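Long-range contact in UDP-N-Acetylglucosamine 2-Epimerase (Thermus thermophilus, PDB 1V4V), which probably interconverts UDP-N-acetylglucosamine and its 2-epimer UDP-N-acetylmannosamine, as a two-domain homodimeric enzyme of the GT-B fold: residues A22-L34 and G354-L367. Sequence-based numbering, arbitrary orientation.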
loop_
_atom_site.group_PDB
_atom_site.type_symbol
_atom_site.label_atom_id
_atom_site.label_comp_id
_atom_site.label_asym_id
_atom_site.label_seq_id
_atom_site.Cartn_x
_atom_site.Cartn_y
_atom_site.Cartn_z
ATOM N N ALA A 22 -2.022 6.357 -22.715
ATOM C CA ALA A 22 -1.574 6.468 -24.104
ATOM C C ALA A 22 -0.488 7.532 -24.291
ATOM O O ALA A 22 0.525 7.287 -24.954
ATOM C CB ALA A 22 -2.768 6.761 -25.021
ATOM N N PRO A 23 -0.681 8.731 -23.712
ATOM C CA PRO A 23 0.324 9.790 -23.852
ATOM C C PRO A 23 1.679 9.379 -23.278
ATOM O O PRO A 23 2.731 9.776 -23.785
ATOM C CB PRO A 23 -0.289 10.957 -23.082
ATOM C CG PRO A 23 -1.762 10.728 -23.230
ATOM C CD PRO A 23 -1.887 9.238 -23.031
ATOM N N VAL A 24 1.644 8.596 -22.201
ATOM C CA VAL A 24 2.864 8.121 -21.555
ATOM C C VAL A 24 3.546 7.097 -22.459
ATOM O O VAL A 24 4.751 7.161 -22.687
ATOM C CB VAL A 24 2.544 7.464 -20.193
ATOM C CG1 VAL A 24 3.827 6.923 -19.555
ATOM C CG2 VAL A 24 1.872 8.479 -19.275
ATOM N N TYR A 25 2.767 6.154 -22.971
ATOM C CA TYR A 25 3.290 5.121 -23.861
ATOM C C TYR A 25 4.033 5.725 -25.052
ATOM O O TYR A 25 5.156 5.328 -25.372
ATOM C CB TYR A 25 2.146 4.260 -24.392
ATOM C CG TYR A 25 2.578 3.190 -25.368
ATOM C CD1 TYR A 25 2.944 1.920 -24.922
ATOM C CD2 TYR A 25 2.623 3.445 -26.743
ATOM C CE1 TYR A 25 3.338 0.932 -25.815
ATOM C CE2 TYR A 25 3.021 2.461 -27.643
ATOM C CZ TYR A 25 3.374 1.207 -27.172
ATOM O OH TYR A 25 3.743 0.215 -28.054
ATOM N N LEU A 26 3.393 6.683 -25.712
ATOM C CA LEU A 26 3.986 7.313 -26.886
ATOM C C LEU A 26 5.226 8.128 -26.544
ATOM O O LEU A 26 6.184 8.154 -27.313
ATOM C CB LEU A 26 2.938 8.178 -27.595
ATOM C CG LEU A 26 1.752 7.367 -28.134
ATOM C CD1 LEU A 26 0.648 8.299 -28.615
ATOM C CD2 LEU A 26 2.223 6.455 -29.267
ATOM N N ALA A 27 5.220 8.780 -25.386
ATOM C CA ALA A 27 6.370 9.572 -24.964
ATOM C C ALA A 27 7.563 8.664 -24.653
ATOM O O ALA A 27 8.714 9.027 -24.894
ATOM C CB ALA A 27 6.013 10.408 -23.737
ATOM N N LEU A 28 7.280 7.481 -24.114
ATOM C CA LEU A 28 8.325 6.516 -23.779
ATOM C C LEU A 28 8.947 5.938 -25.048
ATOM O O LEU A 28 10.149 5.672 -25.101
ATOM C CB LEU A 28 7.741 5.377 -22.938
ATOM C CG LEU A 28 7.437 5.668 -21.465
ATOM C CD1 LEU A 28 6.545 4.572 -20.903
ATOM C CD2 LEU A 28 8.739 5.756 -20.677
ATOM N N ARG A 29 8.119 5.742 -26.066
ATOM C CA ARG A 29 8.589 5.190 -27.329
ATOM C C ARG A 29 9.601 6.131 -27.977
ATOM O O ARG A 29 10.415 5.710 -28.800
ATOM C CB ARG A 29 7.403 4.964 -28.274
ATOM C CG ARG A 29 7.716 4.075 -29.464
ATOM C CD ARG A 29 6.461 3.759 -30.260
ATOM N NE ARG A 29 5.876 4.959 -30.854
ATOM C CZ ARG A 29 4.737 4.976 -31.539
ATOM N NH1 ARG A 29 4.052 3.854 -31.717
ATOM N NH2 ARG A 29 4.285 6.114 -32.047
ATOM N N GLY A 30 9.556 7.400 -27.587
ATOM C CA GLY A 30 10.466 8.381 -28.150
ATOM C C GLY A 30 11.753 8.568 -27.375
ATOM O O GLY A 30 12.564 9.428 -27.716
ATOM N N ILE A 31 11.952 7.767 -26.334
ATOM C CA ILE A 31 13.163 7.875 -25.532
ATOM C C ILE A 31 14.135 6.738 -25.835
ATOM O O ILE A 31 13.815 5.563 -25.654
ATOM C CB ILE A 31 12.841 7.875 -24.021
ATOM C CG1 ILE A 31 11.978 9.093 -23.679
ATOM C CG2 ILE A 31 14.132 7.894 -23.209
ATOM C CD1 ILE A 31 11.652 9.225 -22.211
ATOM N N PRO A 32 15.341 7.080 -26.316
ATOM C CA PRO A 32 16.365 6.086 -26.649
ATOM C C PRO A 32 16.763 5.226 -25.455
ATOM O O PRO A 32 17.023 5.740 -24.368
ATOM C CB PRO A 32 17.523 6.945 -27.153
ATOM C CG PRO A 32 16.822 8.119 -27.764
ATOM C CD PRO A 32 15.776 8.428 -26.721
ATOM N N GLY A 33 16.811 3.916 -25.669
ATOM C CA GLY A 33 17.183 3.007 -24.601
ATOM C C GLY A 33 15.981 2.430 -23.878
ATOM O O GLY A 33 16.129 1.568 -23.017
ATOM N N LEU A 34 14.790 2.907 -24.229
ATOM C CA LEU A 34 13.559 2.430 -23.604
ATOM C C LEU A 34 12.575 1.887 -24.625
ATOM O O LEU A 34 12.502 2.366 -25.757
ATOM C CB LEU A 34 12.870 3.559 -22.826
ATOM C CG LEU A 34 13.546 4.105 -21.571
ATOM C CD1 LEU A 34 12.714 5.234 -20.982
ATOM C CD2 LEU A 34 13.714 2.982 -20.566
ATOM N N GLY A 354 2.656 13.525 -20.069
ATOM C CA GLY A 354 3.118 12.224 -20.511
ATOM C C GLY A 354 4.615 12.206 -20.722
ATOM O O GLY A 354 5.291 11.238 -20.376
ATOM N N LEU A 355 5.139 13.285 -21.294
ATOM C CA LEU A 355 6.571 13.381 -21.537
ATOM C C LEU A 355 7.328 13.429 -20.217
ATOM O O LEU A 355 8.404 12.850 -20.093
ATOM C CB LEU A 355 6.889 14.629 -22.367
ATOM C CG LEU A 355 8.360 14.844 -22.736
ATOM C CD1 LEU A 355 8.887 13.633 -23.495
ATOM C CD2 LEU A 355 8.492 16.104 -23.580
HETATM N N MSE A 356 6.764 14.124 -19.230
HETATM C CA MSE A 356 7.405 14.217 -17.925
HETATM C C MSE A 356 7.415 12.868 -17.215
HETATM O O MSE A 356 8.402 12.512 -16.569
HETATM C CB MSE A 356 6.711 15.262 -17.051
HETATM C CG MSE A 356 7.119 16.692 -17.374
HETATM SE SE MSE A 356 6.366 17.951 -16.132
HETATM C CE MSE A 356 6.942 17.055 -14.508
ATOM N N VAL A 357 6.319 12.120 -17.327
ATOM C CA VAL A 357 6.251 10.799 -16.710
ATOM C C VAL A 357 7.322 9.932 -17.364
ATOM O O VAL A 357 8.097 9.259 -16.677
ATOM C CB VAL A 357 4.864 10.141 -16.921
ATOM C CG1 VAL A 357 4.897 8.673 -16.483
ATOM C CG2 VAL A 357 3.810 10.896 -16.128
ATOM N N ALA A 358 7.375 9.970 -18.695
ATOM C CA ALA A 358 8.349 9.191 -19.454
ATOM C C ALA A 358 9.779 9.542 -19.059
ATOM O O ALA A 358 10.621 8.658 -18.887
ATOM C CB ALA A 358 8.149 9.421 -20.955
ATOM N N ARG A 359 10.052 10.834 -18.916
ATOM C CA ARG A 359 11.385 11.283 -18.538
ATOM C C ARG A 359 11.681 10.915 -17.089
ATOM O O ARG A 359 12.833 10.696 -16.721
ATOM C CB ARG A 359 11.513 12.793 -18.743
ATOM C CG ARG A 359 11.598 13.186 -20.216
ATOM C CD ARG A 359 11.581 14.690 -20.415
ATOM N NE ARG A 359 11.814 15.048 -21.814
ATOM C CZ ARG A 359 11.710 16.281 -22.300
ATOM N NH1 ARG A 359 11.371 17.285 -21.502
ATOM N NH2 ARG A 359 11.953 16.512 -23.585
ATOM N N GLY A 360 10.637 10.856 -16.268
ATOM C CA GLY A 360 10.823 10.482 -14.878
ATOM C C GLY A 360 11.295 9.041 -14.798
ATOM O O GLY A 360 12.170 8.710 -13.999
ATOM N N VAL A 361 10.712 8.184 -15.633
ATOM C CA VAL A 361 11.074 6.772 -15.681
ATOM C C VAL A 361 12.502 6.608 -16.214
ATOM O O VAL A 361 13.308 5.864 -15.651
ATOM C CB VAL A 361 10.088 5.986 -16.586
ATOM C CG1 VAL A 361 10.562 4.558 -16.773
ATOM C CG2 VAL A 361 8.689 5.997 -15.958
ATOM N N ALA A 362 12.807 7.314 -17.299
ATOM C CA ALA A 362 14.135 7.261 -17.900
ATOM C C ALA A 362 15.183 7.631 -16.852
ATOM O O ALA A 362 16.252 7.020 -16.780
ATOM C CB ALA A 362 14.210 8.220 -19.081
ATOM N N TRP A 363 14.864 8.631 -16.040
ATOM C CA TRP A 363 15.757 9.091 -14.984
ATOM C C TRP A 363 15.998 7.991 -13.951
ATOM O O TRP A 363 17.130 7.776 -13.516
ATOM C CB TRP A 363 15.162 10.328 -14.309
ATOM C CG TRP A 363 15.830 10.706 -13.026
ATOM C CD1 TRP A 363 17.150 11.008 -12.845
ATOM C CD2 TRP A 363 15.207 10.835 -11.744
ATOM N NE1 TRP A 363 17.386 11.319 -11.528
ATOM C CE2 TRP A 363 16.211 11.222 -10.829
ATOM C CE3 TRP A 363 13.896 10.663 -11.279
ATOM C CZ2 TRP A 363 15.946 11.440 -9.473
ATOM C CZ3 TRP A 363 13.632 10.880 -9.929
ATOM C CH2 TRP A 363 14.655 11.267 -9.042
ATOM N N ARG A 364 14.931 7.300 -13.556
ATOM C CA ARG A 364 15.046 6.217 -12.587
ATOM C C ARG A 364 15.880 5.078 -13.151
ATOM O O ARG A 364 16.579 4.385 -12.409
ATOM C CB ARG A 364 13.664 5.682 -12.199
ATOM C CG ARG A 364 12.906 6.555 -11.218
ATOM C CD ARG A 364 13.765 6.842 -9.999
ATOM N NE ARG A 364 12.975 6.977 -8.784
ATOM C CZ ARG A 364 13.448 7.465 -7.642
ATOM N NH1 ARG A 364 14.709 7.866 -7.565
ATOM N NH2 ARG A 364 12.660 7.544 -6.578
ATOM N N LEU A 365 15.796 4.886 -14.464
ATOM C CA LEU A 365 16.538 3.827 -15.133
ATOM C C LEU A 365 17.928 4.296 -15.567
ATOM O O LEU A 365 18.641 3.577 -16.267
ATOM C CB LEU A 365 15.755 3.325 -16.350
ATOM C CG LEU A 365 14.419 2.631 -16.055
ATOM C CD1 LEU A 365 13.693 2.340 -17.354
ATOM C CD2 LEU A 365 14.667 1.342 -15.283
ATOM N N GLY A 366 18.298 5.505 -15.152
ATOM C CA GLY A 366 19.602 6.051 -15.491
ATOM C C GLY A 366 19.817 6.339 -16.966
ATOM O O GLY A 366 20.924 6.170 -17.480
ATOM N N LEU A 367 18.766 6.781 -17.651
ATOM C CA LEU A 367 18.852 7.092 -19.075
ATOM C C LEU A 367 18.549 8.562 -19.342
ATOM O O LEU A 367 18.103 8.922 -20.431
ATOM C CB LEU A 367 17.876 6.224 -19.873
ATOM C CG LEU A 367 18.130 4.716 -19.926
ATOM C CD1 LEU A 367 17.030 4.040 -20.731
ATOM C CD2 LEU A 367 19.488 4.445 -20.559
HETATM O O HOH W 1 18.003 7.942 -23.080
#
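Ala27 packs its CB into a shallow notch on helix 354-364, 3.5 Å from Gly354 O and against Leu355 CA and the methyl of Ala358. At Gly354 the absence of a side chain lets the backbones close in: its CA lies 4.2 Å from Val24 CA, and a CB there would strike Pro23 O. Ala358 is the answering bump, its CB lodged among Ala27, Leu28 CD2 and Ile31 CD1. Deeper in, Val24 and Val357 meet at about a right angle through their CG1 methyls (3.7 Å), both anti to the backbone N (chi1 178° and 170°). The helix axes cross at -54°, 7.8 Å apart. In this GT-B enzyme the pair joins the helix after the first strand of the seven-stranded parallel sheet to the C-terminal helix, which returns to the N-terminal Rossmann-like domain; Leu28 and Val361 both touch Leu96 of strand 94-98. Beyond helix 22-29, Leu34 wedges between Ala362, Leu365 and Leu367, its CD2 a tight 3.3 Å from Leu365 CD1. Cutting Leu34 back to an alanine is likely to open a gap over Ala362 and leave the ends of Leu365 and Leu367 freer to turn. A Schellman motif at Gly366 (Leu367 N to Ala362 O, 2.7 Å; Gly366 N to Trp363 O) folds Leu367 back, and one water donates to both Pro32 O (2.7 Å) and Leu367 O.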